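Local coordinates for protein acetyl xylan esterase (Paenibacillus sp. R4, PDB 6AGQ) that probably removes acetyl groups from acetylated xylan and related acetyl esters, as a cold-active serine esterase of the alpha/beta-hydrolase fold, at residues G145-Y158 and Q242-D254. Sequence-based numbering, arbitrary orientation.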
loop_
_atom_site.group_PDB
_atom_site.type_symbol
_atom_site.label_atom_id
_atom_site.label_comp_id
_atom_site.label_asym_id
_atom_site.label_seq_id
_atom_site.Cartn_x
_atom_site.Cartn_y
_atom_site.Cartn_z
ATOM N N GLY A 145 27.185 -6.356 -18.393
ATOM C CA GLY A 145 28.475 -5.800 -18.844
ATOM C C GLY A 145 28.812 -4.449 -18.242
ATOM O O GLY A 145 29.584 -3.676 -18.827
ATOM N N ILE A 146 28.274 -4.169 -17.064
ATOM C CA ILE A 146 28.389 -2.840 -16.449
ATOM C C ILE A 146 29.788 -2.411 -16.036
ATOM O O ILE A 146 30.059 -1.196 -15.937
ATOM C CB ILE A 146 27.412 -2.630 -15.301
ATOM C CG1 ILE A 146 27.182 -1.113 -15.077
ATOM C CG2 ILE A 146 27.842 -3.370 -14.043
ATOM C CD1 ILE A 146 25.931 -0.851 -14.278
ATOM N N LEU A 147 30.693 -3.377 -15.850
ATOM C CA LEU A 147 32.094 -3.060 -15.544
ATOM C C LEU A 147 33.036 -2.647 -16.674
ATOM O O LEU A 147 34.142 -2.189 -16.390
ATOM C CB LEU A 147 32.704 -4.181 -14.716
ATOM C CG LEU A 147 31.968 -4.331 -13.369
ATOM C CD1 LEU A 147 32.572 -5.517 -12.600
ATOM C CD2 LEU A 147 31.996 -3.049 -12.520
ATOM N N ASP A 148 32.602 -2.730 -17.927
ATOM C CA ASP A 148 33.417 -2.305 -19.056
ATOM C C ASP A 148 32.519 -1.761 -20.182
ATOM O O ASP A 148 31.709 -2.507 -20.681
ATOM C CB ASP A 148 34.232 -3.516 -19.541
ATOM C CG ASP A 148 35.159 -3.205 -20.762
ATOM O OD1 ASP A 148 35.378 -2.015 -21.157
ATOM O OD2 ASP A 148 35.681 -4.195 -21.340
ATOM N N PRO A 149 32.710 -0.489 -20.624
ATOM C CA PRO A 149 31.819 0.020 -21.667
ATOM C C PRO A 149 31.888 -0.760 -23.003
ATOM O O PRO A 149 30.916 -0.760 -23.725
ATOM C CB PRO A 149 32.258 1.481 -21.869
ATOM C CG PRO A 149 33.598 1.581 -21.250
ATOM C CD PRO A 149 33.677 0.533 -20.181
ATOM N N ALA A 150 33.019 -1.373 -23.314
ATOM C CA ALA A 150 33.170 -2.166 -24.525
ATOM C C ALA A 150 32.177 -3.319 -24.598
ATOM O O ALA A 150 31.799 -3.690 -25.701
ATOM C CB ALA A 150 34.593 -2.718 -24.652
ATOM N N SER A 151 31.753 -3.860 -23.448
ATOM C CA SER A 151 30.803 -5.003 -23.432
ATOM C C SER A 151 29.429 -4.687 -22.809
ATOM O O SER A 151 28.595 -5.591 -22.617
ATOM C CB SER A 151 31.462 -6.188 -22.677
ATOM O OG SER A 151 31.644 -5.851 -21.312
ATOM N N TYR A 152 29.178 -3.401 -22.512
ATOM C CA TYR A 152 27.968 -3.016 -21.826
ATOM C C TYR A 152 26.706 -3.114 -22.725
ATOM O O TYR A 152 26.743 -2.643 -23.857
ATOM C CB TYR A 152 28.126 -1.627 -21.266
ATOM C CG TYR A 152 26.890 -1.109 -20.541
ATOM C CD1 TYR A 152 26.467 -1.729 -19.384
ATOM C CD2 TYR A 152 26.160 0.006 -21.029
ATOM C CE1 TYR A 152 25.375 -1.268 -18.709
ATOM C CE2 TYR A 152 25.031 0.465 -20.361
ATOM C CZ TYR A 152 24.629 -0.196 -19.204
ATOM O OH TYR A 152 23.521 0.227 -18.477
ATOM N N TYR A 153 25.607 -3.699 -22.201
ATOM C CA TYR A 153 24.314 -3.813 -22.947
ATOM C C TYR A 153 23.964 -2.695 -23.951
ATOM O O TYR A 153 23.631 -2.939 -25.139
ATOM C CB TYR A 153 23.174 -3.892 -21.940
ATOM C CG TYR A 153 21.810 -4.032 -22.532
ATOM C CD1 TYR A 153 21.405 -5.249 -23.106
ATOM C CD2 TYR A 153 20.949 -2.986 -22.534
ATOM C CE1 TYR A 153 20.148 -5.407 -23.667
ATOM C CE2 TYR A 153 19.696 -3.108 -23.095
ATOM C CZ TYR A 153 19.303 -4.326 -23.675
ATOM O OH TYR A 153 18.072 -4.454 -24.225
ATOM N N TYR A 154 24.093 -1.451 -23.516
ATOM C CA TYR A 154 23.623 -0.354 -24.354
ATOM C C TYR A 154 24.568 -0.018 -25.463
ATOM O O TYR A 154 24.167 0.768 -26.345
ATOM C CB TYR A 154 23.130 0.896 -23.572
ATOM C CG TYR A 154 21.729 0.726 -22.952
ATOM C CD1 TYR A 154 20.563 0.808 -23.741
ATOM C CD2 TYR A 154 21.580 0.548 -21.567
ATOM C CE1 TYR A 154 19.293 0.625 -23.195
ATOM C CE2 TYR A 154 20.321 0.420 -20.988
ATOM C CZ TYR A 154 19.181 0.445 -21.792
ATOM O OH TYR A 154 17.963 0.311 -21.218
ATOM N N LYS A 155 25.759 -0.624 -25.519
ATOM C CA LYS A 155 26.606 -0.352 -26.662
ATOM C C LYS A 155 25.972 -0.873 -27.959
ATOM O O LYS A 155 25.733 -0.115 -28.854
ATOM C CB LYS A 155 28.006 -0.909 -26.508
ATOM C CG LYS A 155 28.929 -0.482 -27.635
ATOM C CD LYS A 155 30.314 -1.141 -27.535
ATOM C CE LYS A 155 30.470 -2.253 -28.519
ATOM N NZ LYS A 155 31.742 -2.963 -28.241
ATOM N N GLN A 156 25.707 -2.163 -28.043
ATOM C CA GLN A 156 25.057 -2.716 -29.189
ATOM C C GLN A 156 23.631 -2.168 -29.367
ATOM O O GLN A 156 23.194 -2.000 -30.520
ATOM C CB GLN A 156 25.067 -4.260 -29.169
ATOM C CG GLN A 156 26.423 -4.850 -29.523
ATOM C CD GLN A 156 26.763 -4.714 -31.008
ATOM O OE1 GLN A 156 25.878 -4.700 -31.866
ATOM N NE2 GLN A 156 28.042 -4.569 -31.305
ATOM N N VAL A 157 22.928 -1.775 -28.289
ATOM C CA VAL A 157 21.602 -1.117 -28.481
ATOM C C VAL A 157 21.718 0.189 -29.265
ATOM O O VAL A 157 20.944 0.437 -30.221
ATOM C CB VAL A 157 20.870 -0.928 -27.118
ATOM C CG1 VAL A 157 19.532 -0.272 -27.287
ATOM C CG2 VAL A 157 20.686 -2.293 -26.446
ATOM N N TYR A 158 22.697 1.039 -28.893
ATOM C CA TYR A 158 22.859 2.329 -29.567
ATOM C C TYR A 158 23.257 2.147 -31.004
ATOM O O TYR A 158 22.790 2.868 -31.899
ATOM C CB TYR A 158 23.858 3.247 -28.864
ATOM C CG TYR A 158 23.382 3.848 -27.557
ATOM C CD1 TYR A 158 22.296 3.337 -26.856
ATOM C CD2 TYR A 158 24.040 4.904 -26.999
ATOM C CE1 TYR A 158 21.889 3.891 -25.656
ATOM C CE2 TYR A 158 23.651 5.406 -25.749
ATOM C CZ TYR A 158 22.585 4.916 -25.116
ATOM O OH TYR A 158 22.181 5.410 -23.912
ATOM N N GLN A 242 33.688 -0.357 -6.275
ATOM C CA GLN A 242 33.792 -0.273 -7.718
ATOM C C GLN A 242 32.866 0.792 -8.274
ATOM O O GLN A 242 32.601 0.793 -9.478
ATOM C CB GLN A 242 33.520 -1.613 -8.374
ATOM C CG GLN A 242 34.254 -2.807 -7.771
ATOM C CD GLN A 242 33.828 -4.103 -8.393
ATOM O OE1 GLN A 242 33.984 -4.302 -9.586
ATOM N NE2 GLN A 242 33.279 -4.987 -7.594
ATOM N N GLU A 243 32.426 1.730 -7.438
ATOM C CA GLU A 243 31.473 2.738 -7.910
ATOM C C GLU A 243 32.052 3.527 -9.053
ATOM O O GLU A 243 31.306 3.992 -9.919
ATOM C CB GLU A 243 30.990 3.711 -6.807
ATOM C CG GLU A 243 32.028 4.708 -6.208
ATOM C CD GLU A 243 32.366 5.996 -7.014
ATOM O OE1 GLU A 243 33.460 6.582 -6.765
ATOM O OE2 GLU A 243 31.576 6.456 -7.877
ATOM N N GLU A 244 33.373 3.723 -9.030
ATOM C CA GLU A 244 34.042 4.588 -10.017
ATOM C C GLU A 244 33.965 3.949 -11.421
ATOM O O GLU A 244 33.487 4.541 -12.342
ATOM C CB GLU A 244 35.500 4.857 -9.589
ATOM C CG GLU A 244 36.151 6.050 -10.265
ATOM C CD GLU A 244 37.686 6.050 -10.170
ATOM O OE1 GLU A 244 38.322 5.955 -11.237
ATOM O OE2 GLU A 244 38.258 6.127 -9.047
ATOM N N GLN A 245 34.384 2.703 -11.539
ATOM C CA GLN A 245 34.158 1.921 -12.753
ATOM C C GLN A 245 32.676 1.873 -13.153
ATOM O O GLN A 245 32.356 2.088 -14.321
ATOM C CB GLN A 245 34.766 0.521 -12.628
ATOM C CG GLN A 245 34.847 -0.304 -13.921
ATOM C CD GLN A 245 35.436 0.462 -15.096
ATOM O OE1 GLN A 245 36.624 0.771 -15.081
ATOM N NE2 GLN A 245 34.592 0.801 -16.124
ATOM N N VAL A 246 31.763 1.661 -12.221
ATOM C CA VAL A 246 30.334 1.599 -12.606
ATOM C C VAL A 246 29.885 2.896 -13.311
ATOM O O VAL A 246 29.378 2.822 -14.422
ATOM C CB VAL A 246 29.413 1.237 -11.433
ATOM C CG1 VAL A 246 27.955 1.404 -11.814
ATOM C CG2 VAL A 246 29.637 -0.193 -10.987
ATOM N N TYR A 247 30.162 4.080 -12.735
ATOM C CA TYR A 247 29.695 5.334 -13.316
ATOM C C TYR A 247 30.554 5.795 -14.481
ATOM O O TYR A 247 30.060 6.526 -15.349
ATOM C CB TYR A 247 29.518 6.439 -12.254
ATOM C CG TYR A 247 28.387 6.099 -11.283
ATOM C CD1 TYR A 247 27.067 6.022 -11.724
ATOM C CD2 TYR A 247 28.630 5.779 -9.960
ATOM C CE1 TYR A 247 26.025 5.687 -10.874
ATOM C CE2 TYR A 247 27.588 5.429 -9.099
ATOM C CZ TYR A 247 26.300 5.421 -9.545
ATOM O OH TYR A 247 25.255 5.050 -8.710
ATOM N N ARG A 248 31.820 5.409 -14.537
ATOM C CA ARG A 248 32.595 5.679 -15.760
ATOM C C ARG A 248 32.086 4.819 -16.948
ATOM O O ARG A 248 31.986 5.320 -18.036
ATOM C CB ARG A 248 34.098 5.505 -15.532
ATOM C CG ARG A 248 34.904 5.423 -16.827
ATOM C CD ARG A 248 36.389 5.505 -16.562
ATOM N NE ARG A 248 36.857 4.301 -15.866
ATOM C CZ ARG A 248 37.215 4.224 -14.577
ATOM N NH1 ARG A 248 37.628 3.053 -14.083
ATOM N NH2 ARG A 248 37.171 5.288 -13.769
ATOM N N THR A 249 31.722 3.552 -16.729
ATOM C CA THR A 249 31.027 2.741 -17.783
ATOM C C THR A 249 29.804 3.483 -18.293
ATOM O O THR A 249 29.654 3.645 -19.494
ATOM C CB THR A 249 30.577 1.353 -17.274
ATOM O OG1 THR A 249 31.720 0.601 -16.941
ATOM C CG2 THR A 249 29.752 0.538 -18.311
ATOM N N LEU A 250 28.970 3.963 -17.380
ATOM C CA LEU A 250 27.677 4.552 -17.737
ATOM C C LEU A 250 27.783 5.933 -18.402
ATOM O O LEU A 250 26.871 6.336 -19.197
ATOM C CB LEU A 250 26.766 4.589 -16.499
ATOM C CG LEU A 250 26.354 3.195 -15.915
ATOM C CD1 LEU A 250 25.665 3.282 -14.543
ATOM C CD2 LEU A 250 25.440 2.457 -16.854
ATOM N N SER A 251 28.897 6.653 -18.126
ATOM C CA SER A 251 29.095 7.984 -18.715
ATOM C C SER A 251 29.140 8.004 -20.279
ATOM O O SER A 251 28.665 8.932 -20.919
ATOM C CB SER A 251 30.390 8.620 -18.110
ATOM O OG SER A 251 31.562 7.892 -18.589
ATOM N N TYR A 252 29.693 6.959 -20.875
ATOM C CA TYR A 252 29.686 6.762 -22.343
ATOM C C TYR A 252 28.300 6.680 -22.959
ATOM O O TYR A 252 28.157 6.938 -24.154
ATOM C CB TYR A 252 30.476 5.509 -22.728
ATOM C CG TYR A 252 31.958 5.648 -22.449
ATOM C CD1 TYR A 252 32.816 6.242 -23.388
ATOM C CD2 TYR A 252 32.505 5.205 -21.249
ATOM C CE1 TYR A 252 34.177 6.376 -23.124
ATOM C CE2 TYR A 252 33.862 5.330 -20.988
ATOM C CZ TYR A 252 34.689 5.912 -21.914
ATOM O OH TYR A 252 36.038 6.062 -21.620
ATOM N N PHE A 253 27.296 6.365 -22.141
ATOM C CA PHE A 253 25.932 6.152 -22.602
ATOM C C PHE A 253 24.958 7.192 -22.055
ATOM O O PHE A 253 23.725 7.112 -22.291
ATOM C CB PHE A 253 25.497 4.735 -22.219
ATOM C CG PHE A 253 26.463 3.743 -22.590
ATOM C CD1 PHE A 253 26.483 3.247 -23.886
ATOM C CD2 PHE A 253 27.421 3.314 -21.686
ATOM C CE1 PHE A 253 27.473 2.372 -24.281
ATOM C CE2 PHE A 253 28.419 2.465 -22.075
ATOM C CZ PHE A 253 28.408 1.954 -23.353
ATOM N N ASP A 254 25.484 8.192 -21.351
ATOM C CA ASP A 254 24.645 9.126 -20.616
ATOM C C ASP A 254 24.049 10.182 -21.570
ATOM O O ASP A 254 24.771 10.917 -22.238
ATOM C CB ASP A 254 25.416 9.789 -19.483
ATOM C CG ASP A 254 24.503 10.444 -18.439
ATOM O OD1 ASP A 254 23.621 11.269 -18.807
ATOM O OD2 ASP A 254 24.684 10.137 -17.238
#
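T249 OG1 is held by one partner from each segment: it donates to I146 O at 2.6 Å and accepts from Q245 NE2 at 3.0 Å. The bond to I146 O is tight and bent, with that oxygen also pressed against T249 CB and CG2. This joins the type I turn G145-D148, just ahead of helix 153-170 of the alpha/beta-hydrolase fold, to helix 243-251. Q245 turns back at chi2 (48°), which brings its amide to T249, with OG1 in the amide plane. Its OE1 accepts from R248 NH1, which approaches from above the carbonyl plane. A leucine in place of Q245 would probably leave T249 OG1 without its donor and R248 NH1 without this acceptor. I146 CD1 packs on V246 CG1 and L250 CD1. W232 of helix 226-236 touches both I146 and V246. L250 CD2 rests against Y152 OH, which bonds M142 O. P149 CG meets Y252 CE2 at 3.8 Å; Y252 OH bonds D23. Y152, F253 and Y158 form an aromatic cluster. Y152 CD2 lies over the rim of one F253 face, 3.5 Å from its plane, and Y252 CB over the rim of the other. The F253 edge points at the Y158 face in a T-shaped pair, planes at 74°. Y158 OH donates to F253 O at 2.8 Å, in the carbonyl plane and on a lone pair.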